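Local coordinates for UDP-N-acetylglucosamine--peptide N-acetylglucosaminyltransferase stabilizing protein GtfB (Streptococcus gordonii, PDB 5E9T), which stabilises the glycosyltransferase GtfA as its substrate-binding partner, so that the complex attaches the first GlcNAc to the serine-rich repeat adhesin GspB, at residues Ala25-Leu37 and Met41-Glu52. Sequence-based numbering, arbitrary orientation.
Sequences ACPTIVIEANGFL and MISPYTYFLGDE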
loop_
_atom_site.group_PDB
_atom_site.type_symbol
_atom_site.label_atom_id
_atom_site.label_comp_id
_atom_site.label_asym_id
_atom_site.label_seq_id
_atom_site.Cartn_x
_atom_site.Cartn_y
_atom_site.Cartn_z
ATOM N N ALA B 25 26.967 16.848 46.147
ATOM C CA ALA B 25 26.013 17.402 45.194
ATOM C C ALA B 25 26.745 18.477 44.396
ATOM O O ALA B 25 26.895 19.619 44.833
ATOM C CB ALA B 25 24.796 17.961 45.926
ATOM N N CYS B 26 26.992 18.127 43.131
ATOM C CA CYS B 26 27.581 18.939 42.080
ATOM C C CYS B 26 26.501 18.970 40.989
ATOM O O CYS B 26 25.413 18.413 41.190
ATOM C CB CYS B 26 28.863 18.283 41.534
ATOM S SG CYS B 26 28.719 16.513 41.213
ATOM N N PRO B 27 26.713 19.662 39.873
ATOM C CA PRO B 27 25.839 19.447 38.719
ATOM C C PRO B 27 26.162 18.133 38.024
ATOM O O PRO B 27 27.306 17.669 38.003
ATOM C CB PRO B 27 26.136 20.648 37.815
ATOM C CG PRO B 27 27.503 21.061 38.190
ATOM C CD PRO B 27 27.612 20.811 39.666
ATOM N N THR B 28 25.124 17.528 37.455
ATOM C CA THR B 28 25.222 16.223 36.820
ATOM C C THR B 28 24.816 16.341 35.359
ATOM O O THR B 28 23.768 16.916 35.047
ATOM C CB THR B 28 24.342 15.204 37.543
ATOM O OG1 THR B 28 24.743 15.122 38.916
ATOM C CG2 THR B 28 24.469 13.837 36.902
ATOM N N ILE B 29 25.643 15.798 34.469
ATOM C CA ILE B 29 25.420 15.872 33.031
ATOM C C ILE B 29 25.308 14.454 32.491
ATOM O O ILE B 29 26.222 13.640 32.676
ATOM C CB ILE B 29 26.546 16.631 32.311
ATOM C CG1 ILE B 29 27.065 17.780 33.176
ATOM C CG2 ILE B 29 26.067 17.146 30.964
ATOM C CD1 ILE B 29 26.143 18.962 33.229
ATOM N N VAL B 30 24.198 14.160 31.824
ATOM C CA VAL B 30 24.052 12.935 31.050
ATOM C C VAL B 30 24.203 13.295 29.582
ATOM O O VAL B 30 23.510 14.188 29.082
ATOM C CB VAL B 30 22.701 12.255 31.318
ATOM C CG1 VAL B 30 22.754 10.796 30.882
ATOM C CG2 VAL B 30 22.336 12.370 32.787
ATOM N N ILE B 31 25.125 12.619 28.895
ATOM C CA ILE B 31 25.358 12.919 27.484
ATOM C C ILE B 31 24.190 12.436 26.638
ATOM O O ILE B 31 23.767 13.112 25.694
ATOM C CB ILE B 31 26.682 12.293 27.019
ATOM C CG1 ILE B 31 27.841 12.831 27.856
ATOM C CG2 ILE B 31 26.902 12.556 25.538
ATOM C CD1 ILE B 31 29.099 12.023 27.713
ATOM N N GLU B 32 23.649 11.268 26.974
ATOM C CA GLU B 32 22.534 10.690 26.240
ATOM C C GLU B 32 21.375 11.676 26.172
ATOM O O GLU B 32 21.141 12.463 27.093
ATOM C CB GLU B 32 22.105 9.383 26.918
ATOM C CG GLU B 32 20.775 8.797 26.475
ATOM C CD GLU B 32 20.198 7.846 27.511
ATOM O OE1 GLU B 32 20.248 8.182 28.714
ATOM O OE2 GLU B 32 19.701 6.763 27.130
ATOM N N ALA B 33 20.621 11.595 25.077
ATOM C CA ALA B 33 19.543 12.512 24.735
ATOM C C ALA B 33 18.261 12.179 25.475
ATOM O O ALA B 33 17.173 12.580 25.039
ATOM C CB ALA B 33 19.306 12.518 23.222
ATOM N N ASN B 34 18.390 11.387 26.540
ATOM C CA ASN B 34 17.265 10.876 27.311
ATOM C C ASN B 34 16.256 11.965 27.652
ATOM O O ASN B 34 16.612 13.025 28.178
ATOM C CB ASN B 34 17.806 10.249 28.597
ATOM C CG ASN B 34 16.793 9.376 29.294
ATOM O OD1 ASN B 34 15.682 9.809 29.603
ATOM N ND2 ASN B 34 17.175 8.132 29.555
ATOM N N GLY B 35 14.987 11.673 27.370
ATOM C CA GLY B 35 13.907 12.613 27.571
ATOM C C GLY B 35 13.292 12.559 28.953
ATOM O O GLY B 35 12.614 13.508 29.360
ATOM N N PHE B 36 13.494 11.470 29.689
ATOM C CA PHE B 36 13.040 11.417 31.073
ATOM C C PHE B 36 14.295 11.407 31.942
ATOM O O PHE B 36 14.770 10.350 32.358
ATOM C CB PHE B 36 12.192 10.158 31.317
ATOM C CG PHE B 36 11.017 10.005 30.385
ATOM C CD1 PHE B 36 11.199 9.709 29.043
ATOM C CD2 PHE B 36 9.725 10.104 30.871
ATOM C CE1 PHE B 36 10.119 9.562 28.198
ATOM C CE2 PHE B 36 8.641 9.953 30.033
ATOM C CZ PHE B 36 8.838 9.682 28.694
ATOM N N LEU B 37 14.700 12.536 32.337
ATOM C CA LEU B 37 15.805 12.711 33.270
ATOM C C LEU B 37 15.287 13.187 34.611
ATOM O O LEU B 37 14.326 13.969 34.661
ATOM C CB LEU B 37 16.861 13.695 32.770
ATOM C CG LEU B 37 17.830 13.114 31.737
ATOM C CD1 LEU B 37 18.810 14.167 31.256
ATOM C CD2 LEU B 37 18.575 11.897 32.277
HETATM N N MSE B 41 19.333 16.174 37.008
HETATM C CA MSE B 41 20.321 16.176 35.936
HETATM C C MSE B 41 19.906 17.024 34.734
HETATM O O MSE B 41 18.799 17.561 34.688
HETATM C CB MSE B 41 20.584 14.730 35.502
HETATM C CG MSE B 41 20.491 13.749 36.671
HETATM SE SE MSE B 41 20.905 11.881 36.287
HETATM C CE MSE B 41 20.244 11.068 37.926
ATOM N N ILE B 42 20.814 17.139 33.765
ATOM C CA ILE B 42 20.589 17.872 32.524
ATOM C C ILE B 42 21.345 17.154 31.415
ATOM O O ILE B 42 22.200 16.301 31.668
ATOM C CB ILE B 42 21.045 19.347 32.604
ATOM C CG1 ILE B 42 22.466 19.437 33.157
ATOM C CG2 ILE B 42 20.072 20.189 33.422
ATOM C CD1 ILE B 42 23.117 20.769 32.899
ATOM N N SER B 43 21.024 17.500 30.169
ATOM C CA SER B 43 21.733 16.973 29.016
ATOM C C SER B 43 21.889 18.080 27.984
ATOM O O SER B 43 20.947 18.855 27.767
ATOM C CB SER B 43 20.984 15.789 28.390
ATOM O OG SER B 43 21.732 15.216 27.332
ATOM N N PRO B 44 23.037 18.155 27.304
ATOM C CA PRO B 44 23.223 19.226 26.313
ATOM C C PRO B 44 22.219 19.169 25.177
ATOM O O PRO B 44 21.921 20.204 24.569
ATOM C CB PRO B 44 24.657 18.995 25.815
ATOM C CG PRO B 44 24.925 17.553 26.090
ATOM C CD PRO B 44 24.195 17.246 27.362
ATOM N N TYR B 45 21.681 17.984 24.879
ATOM C CA TYR B 45 20.704 17.868 23.805
ATOM C C TYR B 45 19.353 18.439 24.218
ATOM O O TYR B 45 18.696 19.128 23.427
ATOM C CB TYR B 45 20.575 16.406 23.384
ATOM C CG TYR B 45 21.813 15.885 22.699
ATOM C CD1 TYR B 45 22.064 16.186 21.369
ATOM C CD2 TYR B 45 22.737 15.105 23.381
ATOM C CE1 TYR B 45 23.193 15.722 20.733
ATOM C CE2 TYR B 45 23.874 14.632 22.751
ATOM C CZ TYR B 45 24.095 14.946 21.425
ATOM O OH TYR B 45 25.218 14.488 20.777
ATOM N N THR B 46 18.926 18.174 25.453
ATOM C CA THR B 46 17.625 18.615 25.940
ATOM C C THR B 46 17.663 19.977 26.620
ATOM O O THR B 46 16.599 20.546 26.886
ATOM C CB THR B 46 17.062 17.588 26.927
ATOM O OG1 THR B 46 17.974 17.436 28.019
ATOM C CG2 THR B 46 16.882 16.242 26.251
ATOM N N TYR B 47 18.854 20.520 26.877
ATOM C CA TYR B 47 18.984 21.668 27.772
ATOM C C TYR B 47 18.459 22.950 27.134
ATOM O O TYR B 47 17.860 23.788 27.818
ATOM C CB TYR B 47 20.451 21.823 28.181
ATOM C CG TYR B 47 20.755 22.954 29.138
ATOM C CD1 TYR B 47 20.513 22.822 30.501
ATOM C CD2 TYR B 47 21.321 24.138 28.685
ATOM C CE1 TYR B 47 20.805 23.846 31.377
ATOM C CE2 TYR B 47 21.617 25.164 29.553
ATOM C CZ TYR B 47 21.357 25.015 30.899
ATOM O OH TYR B 47 21.651 26.041 31.767
ATOM N N PHE B 48 18.672 23.125 25.833
ATOM C CA PHE B 48 18.369 24.381 25.160
ATOM C C PHE B 48 16.994 24.409 24.506
ATOM O O PHE B 48 16.663 25.397 23.842
ATOM C CB PHE B 48 19.431 24.675 24.100
ATOM C CG PHE B 48 20.821 24.799 24.649
ATOM C CD1 PHE B 48 21.174 25.879 25.441
ATOM C CD2 PHE B 48 21.780 23.842 24.363
ATOM C CE1 PHE B 48 22.454 25.998 25.945
ATOM C CE2 PHE B 48 23.063 23.954 24.862
ATOM C CZ PHE B 48 23.401 25.033 25.655
ATOM N N LEU B 49 16.187 23.362 24.672
ATOM C CA LEU B 49 14.970 23.229 23.882
ATOM C C LEU B 49 13.797 24.038 24.425
ATOM O O LEU B 49 12.816 24.238 23.700
ATOM C CB LEU B 49 14.597 21.751 23.774
ATOM C CG LEU B 49 15.750 20.930 23.193
ATOM C CD1 LEU B 49 15.405 19.452 23.124
ATOM C CD2 LEU B 49 16.136 21.465 21.819
ATOM N N GLY B 50 13.867 24.512 25.665
ATOM C CA GLY B 50 12.821 25.356 26.203
ATOM C C GLY B 50 11.748 24.646 26.995
ATOM O O GLY B 50 10.752 25.281 27.361
ATOM N N ASP B 51 11.911 23.354 27.267
ATOM C CA ASP B 51 10.943 22.636 28.084
ATOM C C ASP B 51 10.925 23.197 29.502
ATOM O O ASP B 51 11.949 23.628 30.038
ATOM C CB ASP B 51 11.272 21.144 28.115
ATOM C CG ASP B 51 11.086 20.474 26.767
ATOM O OD1 ASP B 51 10.045 20.714 26.120
ATOM O OD2 ASP B 51 11.982 19.708 26.355
ATOM N N GLU B 52 9.737 23.194 30.104
ATOM C CA GLU B 52 9.564 23.656 31.475
ATOM C C GLU B 52 10.062 22.588 32.444
ATOM O O GLU B 52 9.680 21.419 32.344
ATOM C CB GLU B 52 8.095 23.983 31.741
ATOM C CG GLU B 52 7.806 24.541 33.118
ATOM C CD GLU B 52 6.321 24.472 33.452
ATOM O OE1 GLU B 52 5.606 23.697 32.800
ATOM O OE2 GLU B 52 5.872 25.193 34.354
#
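Ile-29 and Ile-42 project to one face of the sheet, where Ile-29 CD1 and Ile-42 CD1 meet 3.5 Å apart. The Ile-42 chain gets there because CG1 sits between its backbone N and carbonyl carbon (chi1 50°), which swings its end back over the neighbouring strand. Farther along this face, Ile-29 CG2 approaches Pro-44 CD at 4.1 Å, and Pro-44 in turn packs on Phe-179 and Phe-183 of helix 176-186. On the other face the extended selenomethionine Met-41 runs past Thr-28 CG2 and brings its SE to Val-30 CG2, 3.8 Å away; helix 10-21 covers this side through Gln-13 and His-16. Two backbone bonds join the strands: Ile-42 N gives to Thr-28 O, somewhat bent at 143°, and Val-30 N to Ile-42 O, at 2.9 Å and nearly straight.

Beyond the strands, Leu-37 lays CD1 against Ser-43 CB, and Ala-33 CB meets Tyr-45 CB. Tyr-45 turns its CD2/CE2 edge to Ile-31 O, which lies near the ring plane, while its hydroxyl bonds to Glu-154. At the polar edge, Ser-43 OG, anti to its own N (chi1 -176°), lies 2.7 Å from Val-30 O and 2.8 Å from Glu-32 O, two carbonyls competing for one proton. Nearby, Asn-34 OD1 accepts from Phe-36 N in an Asx turn. Strand 28-30 lies between 2-5 and the short strand 41-42, which edges the sheet within this chain; all three run parallel, consistent with the Rossmann-like domains of GT-B glycosyltransferases.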